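Local structure of TonB-dependent siderophore receptor (Pseudomonas aeruginosa 39016, 5NEC) at residues Y678-A683 against K705-K710; L697-V702 against A721-L726; V150-K155 against A188-L193. The protein probably takes up iron-siderophore complexes across the outer membrane as a TonB-dependent receptor, and may also admit siderophore-drug conjugates. All blocks are in the same frame, centred on the assembly; numbering follows the deposited sequence.

Contact 1 of 3, residues Y678-A683 against K705-K710; sequences YWRYDA and KKYFDK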
loop_
_atom_site.group_PDB
_atom_site.type_symbol
_atom_site.label_atom_id
_atom_site.label_comp_id
_atom_site.label_asym_id
_atom_site.label_seq_id
_atom_site.Cartn_x
_atom_site.Cartn_y
_atom_site.Cartn_z
ATOM N N TYR A 678 14.674 -6.528 -12.576
ATOM C CA TYR A 678 15.291 -7.543 -11.715
ATOM C C TYR A 678 14.370 -8.740 -11.501
ATOM O O TYR A 678 13.140 -8.641 -11.643
ATOM C CB TYR A 678 15.658 -6.959 -10.347
ATOM C CG TYR A 678 14.437 -6.544 -9.545
ATOM C CD1 TYR A 678 13.844 -5.302 -9.742
ATOM C CD2 TYR A 678 13.839 -7.419 -8.623
ATOM C CE1 TYR A 678 12.720 -4.922 -9.028
ATOM C CE2 TYR A 678 12.715 -7.051 -7.917
ATOM C CZ TYR A 678 12.159 -5.803 -8.126
ATOM O OH TYR A 678 11.048 -5.425 -7.420
ATOM N N TRP A 679 15.006 -9.853 -11.144
ATOM C CA TRP A 679 14.370 -11.071 -10.675
ATOM C C TRP A 679 14.696 -11.194 -9.200
ATOM O O TRP A 679 15.839 -10.988 -8.799
ATOM C CB TRP A 679 14.936 -12.298 -11.418
ATOM C CG TRP A 679 14.275 -12.538 -12.726
ATOM C CD1 TRP A 679 14.725 -12.165 -13.961
ATOM C CD2 TRP A 679 13.016 -13.197 -12.934
ATOM N NE1 TRP A 679 13.820 -12.554 -14.928
ATOM C CE2 TRP A 679 12.761 -13.184 -14.322
ATOM C CE3 TRP A 679 12.068 -13.778 -12.077
ATOM C CZ2 TRP A 679 11.612 -13.743 -14.877
ATOM C CZ3 TRP A 679 10.925 -14.337 -12.627
ATOM C CH2 TRP A 679 10.708 -14.316 -14.023
ATOM N N ARG A 680 13.700 -11.525 -8.389
ATOM C CA ARG A 680 13.918 -11.847 -6.981
ATOM C C ARG A 680 13.290 -13.200 -6.698
ATOM O O ARG A 680 12.190 -13.482 -7.177
ATOM C CB ARG A 680 13.287 -10.778 -6.093
ATOM C CG ARG A 680 13.174 -11.173 -4.627
ATOM C CD ARG A 680 12.428 -10.144 -3.808
ATOM N NE ARG A 680 12.101 -10.683 -2.494
ATOM C CZ ARG A 680 11.599 -9.992 -1.467
ATOM N NH1 ARG A 680 11.353 -8.690 -1.543
ATOM N NH2 ARG A 680 11.340 -10.619 -0.327
ATOM N N TYR A 681 13.974 -14.015 -5.901
ATOM C CA TYR A 681 13.427 -15.311 -5.487
ATOM C C TYR A 681 13.377 -15.401 -3.970
ATOM O O TYR A 681 14.283 -14.925 -3.304
ATOM C CB TYR A 681 14.224 -16.479 -6.094
ATOM C CG TYR A 681 14.246 -16.477 -7.614
ATOM C CD1 TYR A 681 15.234 -15.778 -8.310
ATOM C CD2 TYR A 681 13.286 -17.173 -8.363
ATOM C CE1 TYR A 681 15.273 -15.757 -9.696
ATOM C CE2 TYR A 681 13.315 -17.164 -9.755
ATOM C CZ TYR A 681 14.319 -16.441 -10.411
ATOM O OH TYR A 681 14.391 -16.406 -11.791
ATOM N N ASP A 682 12.297 -15.982 -3.447
ATOM C CA ASP A 682 12.089 -16.208 -2.015
ATOM C C ASP A 682 11.857 -17.698 -1.743
ATOM O O ASP A 682 11.331 -18.395 -2.601
ATOM C CB ASP A 682 10.845 -15.452 -1.563
ATOM C CG ASP A 682 11.016 -13.931 -1.569
ATOM O OD1 ASP A 682 12.149 -13.410 -1.746
ATOM O OD2 ASP A 682 9.999 -13.236 -1.371
ATOM N N ALA A 683 12.220 -18.179 -0.556
ATOM C CA ALA A 683 11.981 -19.581 -0.162
ATOM C C ALA A 683 11.346 -19.632 1.215
ATOM O O ALA A 683 11.607 -18.748 2.025
ATOM C CB ALA A 683 13.288 -20.369 -0.162
ATOM N N LYS A 705 20.147 -10.425 -4.605
ATOM C CA LYS A 705 20.114 -9.480 -5.709
ATOM C C LYS A 705 20.058 -8.064 -5.158
ATOM O O LYS A 705 19.261 -7.774 -4.262
ATOM C CB LYS A 705 18.894 -9.756 -6.586
ATOM C CG LYS A 705 18.660 -8.780 -7.726
ATOM C CD LYS A 705 19.763 -8.823 -8.770
ATOM C CE LYS A 705 19.420 -7.892 -9.918
ATOM N NZ LYS A 705 20.144 -8.251 -11.170
ATOM N N LYS A 706 20.917 -7.191 -5.685
ATOM C CA LYS A 706 20.828 -5.773 -5.394
ATOM C C LYS A 706 19.880 -5.152 -6.420
ATOM O O LYS A 706 20.046 -5.338 -7.624
ATOM C CB LYS A 706 22.190 -5.094 -5.410
ATOM C CG LYS A 706 22.166 -3.713 -4.753
ATOM C CD LYS A 706 23.531 -3.040 -4.661
ATOM C CE LYS A 706 23.993 -2.541 -6.016
ATOM N NZ LYS A 706 25.445 -2.268 -5.978
ATOM N N TYR A 707 18.852 -4.465 -5.934
ATOM C CA TYR A 707 17.870 -3.852 -6.807
ATOM C C TYR A 707 17.184 -2.688 -6.115
ATOM O O TYR A 707 17.322 -2.487 -4.906
ATOM C CB TYR A 707 16.843 -4.886 -7.322
ATOM C CG TYR A 707 15.852 -5.390 -6.283
ATOM C CD1 TYR A 707 14.612 -4.757 -6.103
ATOM C CD2 TYR A 707 16.150 -6.495 -5.483
ATOM C CE1 TYR A 707 13.707 -5.210 -5.154
ATOM C CE2 TYR A 707 15.245 -6.963 -4.542
ATOM C CZ TYR A 707 14.027 -6.321 -4.377
ATOM O OH TYR A 707 13.136 -6.785 -3.443
ATOM N N PHE A 708 16.440 -1.932 -6.908
ATOM C CA PHE A 708 15.881 -0.682 -6.476
ATOM C C PHE A 708 14.384 -0.715 -6.662
ATOM O O PHE A 708 13.875 -0.778 -7.781
ATOM C CB PHE A 708 16.523 0.457 -7.260
ATOM C CG PHE A 708 18.010 0.513 -7.101
ATOM C CD1 PHE A 708 18.581 1.226 -6.058
ATOM C CD2 PHE A 708 18.844 -0.177 -7.981
ATOM C CE1 PHE A 708 19.960 1.255 -5.897
ATOM C CE2 PHE A 708 20.219 -0.151 -7.828
ATOM C CZ PHE A 708 20.782 0.560 -6.781
ATOM N N ASP A 709 13.700 -0.677 -5.526
ATOM C CA ASP A 709 12.245 -0.837 -5.447
ATOM C C ASP A 709 11.455 0.471 -5.587
ATOM O O ASP A 709 10.251 0.411 -5.730
ATOM C CB ASP A 709 11.861 -1.543 -4.132
ATOM C CG ASP A 709 12.330 -0.796 -2.883
ATOM O OD1 ASP A 709 13.317 -0.046 -2.924
ATOM O OD2 ASP A 709 11.713 -0.972 -1.834
ATOM N N LYS A 710 12.107 1.633 -5.522
ATOM C CA LYS A 710 11.428 2.913 -5.815
ATOM C C LYS A 710 12.369 3.811 -6.597
ATOM O O LYS A 710 13.534 3.990 -6.209
ATOM C CB LYS A 710 11.005 3.661 -4.542
ATOM C CG LYS A 710 10.177 2.860 -3.543
ATOM C CD LYS A 710 10.200 3.500 -2.177
ATOM C CE LYS A 710 9.478 2.621 -1.175
ATOM N NZ LYS A 710 10.138 1.308 -0.967
#

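Contact 2 of 3, residues L697-V702 against A721-L726; sequences LNVQNV and AGRTIL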
loop_
_atom_site.group_PDB
_atom_site.type_symbol
_atom_site.label_atom_id
_atom_site.label_comp_id
_atom_site.label_asym_id
_atom_site.label_seq_id
_atom_site.Cartn_x
_atom_site.Cartn_y
_atom_site.Cartn_z
ATOM N N LEU A 697 10.467 -20.962 8.472
ATOM C CA LEU A 697 11.721 -20.400 7.984
ATOM C C LEU A 697 11.380 -19.670 6.706
ATOM O O LEU A 697 10.664 -20.212 5.864
ATOM C CB LEU A 697 12.737 -21.521 7.690
ATOM C CG LEU A 697 14.095 -21.142 7.085
ATOM C CD1 LEU A 697 14.884 -20.202 7.987
ATOM C CD2 LEU A 697 14.922 -22.399 6.836
ATOM N N ASN A 698 11.848 -18.431 6.572
ATOM C CA ASN A 698 11.728 -17.686 5.317
ATOM C C ASN A 698 13.103 -17.187 4.888
ATOM O O ASN A 698 13.872 -16.677 5.711
ATOM C CB ASN A 698 10.778 -16.497 5.496
ATOM C CG ASN A 698 9.336 -16.917 5.541
ATOM O OD1 ASN A 698 8.810 -17.290 6.601
ATOM N ND2 ASN A 698 8.677 -16.855 4.379
ATOM N N VAL A 699 13.402 -17.333 3.607
ATOM C CA VAL A 699 14.588 -16.737 3.020
ATOM C C VAL A 699 14.078 -15.759 1.977
ATOM O O VAL A 699 13.440 -16.158 1.002
ATOM C CB VAL A 699 15.534 -17.805 2.413
ATOM C CG1 VAL A 699 16.785 -17.156 1.824
ATOM C CG2 VAL A 699 15.954 -18.796 3.486
ATOM N N GLN A 700 14.316 -14.478 2.225
ATOM C CA GLN A 700 13.882 -13.404 1.341
ATOM C C GLN A 700 15.082 -13.007 0.508
ATOM O O GLN A 700 16.151 -12.774 1.069
ATOM C CB GLN A 700 13.401 -12.172 2.128
ATOM C CG GLN A 700 12.475 -12.442 3.305
ATOM C CD GLN A 700 11.108 -12.977 2.916
ATOM O OE1 GLN A 700 10.874 -13.415 1.783
ATOM N NE2 GLN A 700 10.189 -12.947 3.872
ATOM N N ASN A 701 14.881 -12.907 -0.811
ATOM C CA ASN A 701 15.923 -12.516 -1.746
ATOM C C ASN A 701 17.045 -13.551 -1.645
ATOM O O ASN A 701 18.122 -13.282 -1.136
ATOM C CB ASN A 701 16.387 -11.094 -1.447
ATOM C CG ASN A 701 17.193 -10.484 -2.566
ATOM O OD1 ASN A 701 17.541 -11.144 -3.545
ATOM N ND2 ASN A 701 17.509 -9.196 -2.415
ATOM N N VAL A 702 16.746 -14.751 -2.136
ATOM C CA VAL A 702 17.593 -15.929 -1.959
ATOM C C VAL A 702 18.975 -15.715 -2.563
ATOM O O VAL A 702 19.965 -16.099 -1.958
ATOM C CB VAL A 702 16.944 -17.207 -2.539
ATOM C CG1 VAL A 702 17.918 -18.389 -2.521
ATOM C CG2 VAL A 702 15.691 -17.575 -1.758
ATOM N N ALA A 721 15.992 -4.358 0.393
ATOM C CA ALA A 721 16.725 -5.179 1.327
ATOM C C ALA A 721 17.469 -6.275 0.570
ATOM O O ALA A 721 17.049 -6.701 -0.517
ATOM C CB ALA A 721 15.769 -5.776 2.345
ATOM N N GLY A 722 18.592 -6.702 1.133
ATOM C CA GLY A 722 19.333 -7.867 0.616
ATOM C C GLY A 722 18.757 -9.176 1.153
ATOM O O GLY A 722 17.652 -9.193 1.680
ATOM N N ARG A 723 19.518 -10.267 1.020
ATOM C CA ARG A 723 19.138 -11.559 1.575
ATOM C C ARG A 723 18.857 -11.457 3.076
ATOM O O ARG A 723 19.653 -10.913 3.840
ATOM C CB ARG A 723 20.191 -12.655 1.311
ATOM C CG ARG A 723 19.832 -13.982 1.970
ATOM C CD ARG A 723 20.548 -15.183 1.386
ATOM N NE ARG A 723 22.000 -14.999 1.384
ATOM C CZ ARG A 723 22.808 -15.095 0.318
ATOM N NH1 ARG A 723 22.355 -15.413 -0.900
ATOM N NH2 ARG A 723 24.113 -14.873 0.464
ATOM N N THR A 724 17.713 -12.002 3.469
ATOM C CA THR A 724 17.256 -11.968 4.841
ATOM C C THR A 724 16.678 -13.344 5.191
ATOM O O THR A 724 15.869 -13.900 4.446
ATOM C CB THR A 724 16.218 -10.856 5.007
ATOM O OG1 THR A 724 16.814 -9.615 4.603
ATOM C CG2 THR A 724 15.745 -10.743 6.446
ATOM N N ILE A 725 17.112 -13.877 6.332
ATOM C CA ILE A 725 16.669 -15.183 6.831
ATOM C C ILE A 725 15.842 -14.929 8.095
ATOM O O ILE A 725 16.324 -14.277 9.018
ATOM C CB ILE A 725 17.882 -16.110 7.099
ATOM C CG1 ILE A 725 18.676 -16.299 5.788
ATOM C CG2 ILE A 725 17.429 -17.464 7.652
ATOM C CD1 ILE A 725 19.985 -17.030 5.910
ATOM N N LEU A 726 14.600 -15.412 8.119
ATOM C CA LEU A 726 13.695 -15.210 9.273
ATOM C C LEU A 726 13.256 -16.571 9.823
ATOM O O LEU A 726 12.858 -17.448 9.056
ATOM C CB LEU A 726 12.464 -14.383 8.860
ATOM C CG LEU A 726 12.691 -13.006 8.203
ATOM C CD1 LEU A 726 11.392 -12.459 7.619
ATOM C CD2 LEU A 726 13.315 -12.009 9.174
#

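Contact 3 of 3, residues V150-K155 against A188-L193; sequences VSKQAK and AFRLNL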
loop_
_atom_site.group_PDB
_atom_site.type_symbol
_atom_site.label_atom_id
_atom_site.label_comp_id
_atom_site.label_asym_id
_atom_site.label_seq_id
_atom_site.Cartn_x
_atom_site.Cartn_y
_atom_site.Cartn_z
ATOM N N VAL A 150 -8.628 -4.682 5.170
ATOM C CA VAL A 150 -9.657 -5.196 6.077
ATOM C C VAL A 150 -9.049 -5.449 7.474
ATOM O O VAL A 150 -8.147 -6.273 7.617
ATOM C CB VAL A 150 -10.296 -6.500 5.508
ATOM C CG1 VAL A 150 -11.478 -6.963 6.359
ATOM C CG2 VAL A 150 -10.736 -6.294 4.053
ATOM N N SER A 151 -9.530 -4.729 8.490
ATOM C CA SER A 151 -9.047 -4.873 9.876
ATOM C C SER A 151 -9.518 -6.148 10.531
ATOM O O SER A 151 -10.650 -6.572 10.319
ATOM C CB SER A 151 -9.582 -3.760 10.770
ATOM O OG SER A 151 -9.072 -2.514 10.397
ATOM N N LYS A 152 -8.670 -6.724 11.371
ATOM C CA LYS A 152 -9.104 -7.741 12.326
ATOM C C LYS A 152 -10.082 -7.091 13.312
ATOM O O LYS A 152 -9.767 -6.049 13.870
ATOM C CB LYS A 152 -7.909 -8.288 13.089
ATOM C CG LYS A 152 -7.004 -9.154 12.247
ATOM C CD LYS A 152 -5.764 -9.485 13.051
ATOM C CE LYS A 152 -4.746 -10.234 12.226
ATOM N NZ LYS A 152 -3.666 -10.660 13.157
ATOM N N GLN A 153 -11.268 -7.686 13.470
ATOM C CA GLN A 153 -12.298 -7.232 14.418
ATOM C C GLN A 153 -12.562 -8.336 15.435
ATOM O O GLN A 153 -12.366 -9.524 15.147
ATOM C CB GLN A 153 -13.632 -6.913 13.705
ATOM C CG GLN A 153 -13.618 -5.721 12.757
ATOM C CD GLN A 153 -13.377 -4.376 13.450
ATOM O OE1 GLN A 153 -13.773 -4.164 14.598
ATOM N NE2 GLN A 153 -12.718 -3.468 12.749
ATOM N N ALA A 154 -13.020 -7.932 16.619
ATOM C CA ALA A 154 -13.521 -8.884 17.611
ATOM C C ALA A 154 -14.740 -9.563 17.031
ATOM O O ALA A 154 -15.548 -8.921 16.352
ATOM C CB ALA A 154 -13.862 -8.192 18.920
ATOM N N LYS A 155 -14.828 -10.866 17.265
ATOM C CA LYS A 155 -15.830 -11.715 16.626
ATOM C C LYS A 155 -16.119 -12.924 17.514
ATOM O O LYS A 155 -15.532 -13.046 18.606
ATOM C CB LYS A 155 -15.324 -12.155 15.260
ATOM C CG LYS A 155 -14.042 -12.975 15.307
ATOM C CD LYS A 155 -13.485 -13.236 13.914
ATOM C CE LYS A 155 -12.262 -14.143 13.981
ATOM N NZ LYS A 155 -11.835 -14.599 12.632
ATOM N N ALA A 188 -17.752 -9.687 22.309
ATOM C CA ALA A 188 -16.366 -10.169 22.248
ATOM C C ALA A 188 -15.376 -9.015 22.323
ATOM O O ALA A 188 -15.675 -7.907 21.903
ATOM C CB ALA A 188 -16.141 -10.991 20.988
ATOM N N PHE A 189 -14.220 -9.290 22.907
ATOM C CA PHE A 189 -13.125 -8.354 23.044
ATOM C C PHE A 189 -11.956 -8.957 22.281
ATOM O O PHE A 189 -11.702 -10.162 22.382
ATOM C CB PHE A 189 -12.764 -8.198 24.522
ATOM C CG PHE A 189 -11.486 -7.445 24.770
ATOM C CD1 PHE A 189 -11.388 -6.077 24.480
ATOM C CD2 PHE A 189 -10.366 -8.094 25.317
ATOM C CE1 PHE A 189 -10.199 -5.372 24.722
ATOM C CE2 PHE A 189 -9.176 -7.387 25.568
ATOM C CZ PHE A 189 -9.098 -6.026 25.272
ATOM N N ARG A 190 -11.250 -8.130 21.516
ATOM C CA ARG A 190 -10.048 -8.565 20.815
ATOM C C ARG A 190 -8.928 -7.570 21.034
ATOM O O ARG A 190 -9.159 -6.362 21.002
ATOM C CB ARG A 190 -10.333 -8.734 19.328
ATOM C CG ARG A 190 -9.201 -9.370 18.547
ATOM C CD ARG A 190 -9.670 -9.767 17.159
ATOM N NE ARG A 190 -8.676 -10.569 16.451
ATOM C CZ ARG A 190 -8.863 -11.119 15.253
ATOM N NH1 ARG A 190 -10.017 -10.964 14.596
ATOM N NH2 ARG A 190 -7.886 -11.827 14.700
ATOM N N LEU A 191 -7.723 -8.079 21.267
ATOM C CA LEU A 191 -6.550 -7.228 21.434
ATOM C C LEU A 191 -5.446 -7.753 20.531
ATOM O O LEU A 191 -5.120 -8.939 20.603
ATOM C CB LEU A 191 -6.100 -7.245 22.886
ATOM C CG LEU A 191 -4.939 -6.325 23.265
ATOM C CD1 LEU A 191 -5.248 -4.867 22.921
ATOM C CD2 LEU A 191 -4.570 -6.489 24.736
ATOM N N ASN A 192 -4.915 -6.886 19.662
ATOM C CA ASN A 192 -3.716 -7.177 18.865
ATOM C C ASN A 192 -2.590 -6.270 19.340
ATOM O O ASN A 192 -2.761 -5.057 19.408
ATOM C CB ASN A 192 -3.958 -6.957 17.371
ATOM C CG ASN A 192 -4.514 -8.179 16.693
ATOM O OD1 ASN A 192 -3.768 -8.974 16.124
ATOM N ND2 ASN A 192 -5.828 -8.359 16.771
ATOM N N LEU A 193 -1.444 -6.871 19.651
ATOM C CA LEU A 193 -0.259 -6.158 20.089
ATOM C C LEU A 193 0.905 -6.430 19.154
ATOM O O LEU A 193 0.999 -7.521 18.600
ATOM C CB LEU A 193 0.121 -6.627 21.483
ATOM C CG LEU A 193 -0.902 -6.385 22.580
ATOM C CD1 LEU A 193 -0.342 -6.915 23.884
ATOM C CD2 LEU A 193 -1.277 -4.905 22.688
#

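Contact 1 of 3, residues Y678-A683 against K705-K710
Tyr678 and Tyr707 lay their rings one over the other in an offset stack, with centroids 3.9 Å apart and planes inclined by 16°. Tyr707 CD1 sits over the centre of the Tyr678 ring and comes within 3.3 Å of Tyr678 CZ, while Tyr707 CB adds a CH-pi contact over the same ring, 4.1 Å from its centroid. Both rings reach this overlap with CG lodged between the backbone N and the carbonyl carbon. Tyr678 belongs to strand 674-688 of the TonB-dependent receptor beta-barrel; Tyr707 comes from the turn leading into strand 708-711, part of a small separate sheet, and the stack therefore joins that connection to the barrel strand. At the phenol end Arg680 NH1 donates to Tyr707 OH at 3.2 Å and 143°. A straighter bond holds the same group from its edge: Arg680 NE to Asp682 OD1, 2.8 Å and 163°, a salt bridge; Asp682 OD2 pairs in turn with Arg75. The other flank is looser. There the bent chain of Lys705 brushes the strand, its CG 3.7 Å from Trp679 O and its CE 3.9 Å from Tyr678 CB, and Trp679, on the exposed side, starts its side chain away from 705-710.

Contact 2 of 3, residues L697-V702 against A721-L726
Arg723 reaches across to the chain leaving strand 697-700, and its atoms meet two backbone carbonyls in turn, Asn701 O and then Val702 O. CB lies 3.3 Å from Asn701 O; CG stays beside that same oxygen at 3.6 Å; CD has moved on to Val702 O, 3.5 Å away. After a bend at chi3, NE and CZ pass by Val702 O without bonding, and NH1 donates to it at 2.7 Å. The acceptor lies within 2° of the guanidinium plane, whereas the donor is tilted 27° from the carbonyl plane. Beyond this end the two strands run antiparallel at 169°, as neighbouring staves of a beta-barrel do. Asn698 with Leu726 and Gln700 with Thr724 form hydrogen-bonded pairs, and Val699 with Ile725 the non-hydrogen-bonded pair between them. Leu697 CD1 lies alongside Ile725 CG2 at 3.8 Å. From the other face, Gln700 NE2 approaches Leu726 CD1, but its polar partner is the carbonyl of Thr65. Regular pairing stops at Asn701, where the backbone turns to positive phi. Its ND2 donates to Ala721 O at 3.2 Å, in the amide plane and on a carbonyl lone pair, and its OD1 accepts from Lys705 N. Side-chain amide and guanidinium groups thus take over as donors where strand pairing ends, tying the two loops through neutral carbonyl acceptors rather than a salt bridge across the contact.

Contact 3 of 3, residues V150-K155 against A188-L193
Arg190 slides its guanidinium beneath the side chain of Lys152, whose CB stands 3.6 Å above the plane, over its centre. The two chains cross at about a right angle, and Lys152 CD passes 3.6 Å from Arg190 NH2. With CG anti to the backbone N and the chain extended as far as NE, Arg190 projects from strand 187-200 to the segment that follows strand 146-151. There NH1 donates to Gln153 O at 2.8 Å and 159°. The oxygen is only 2° from the guanidinium plane, yet the donor stands 43° above the carbonyl plane. Nearer the backbone two alanines make the contact: Ala154 CB rests against Arg190 CB at 3.6 Å, and Ala188 CB approaches Lys155 O at 3.2 Å. Farther along, Lys152 NZ makes a weak hydrogen bond to Asn192 OD1 at 3.4 Å, its stronger partners being Phe122 O and Asp177. These contacts hold the chain that leaves strand 146-151 against the inner side of the barrel wall. Three cationic side chains gather here, with Lys155 NZ 4.5 Å from Arg190 NH1. Asp177 OD2 forms salt bridges with both Arg190 NH2 and Lys152 NZ, which probably offsets the proximity of those two charges; the shared carboxylate is thus an ionic link between Lys152 and Arg190, whereas the approach of Lys155 is between like charges.

In the fold
Contact 3 comes first along the chain, closing before contact 1 opens, and joins the segment after the plug strand 146-151 to barrel strand 187-200. Contacts 1 and 2 follow near the C-terminus with alternating segments, 678-683, 697-702, 705-710 and 721-726. Their centres lie 11 Å apart, and they touch directly because strands 674-688 and 693-700 are neighbours; Tyr681 O and Val702 N, 2.7 Å apart, probably share a hydrogen bond. Contact 3 is remote, its centre 34 Å from that of contact 1 and 30 Å from that of contact 2. Strand 724-733 in contact 2 also pairs with strand 159-167, joining the last barrel strand to the first and closing the cylinder around the plug.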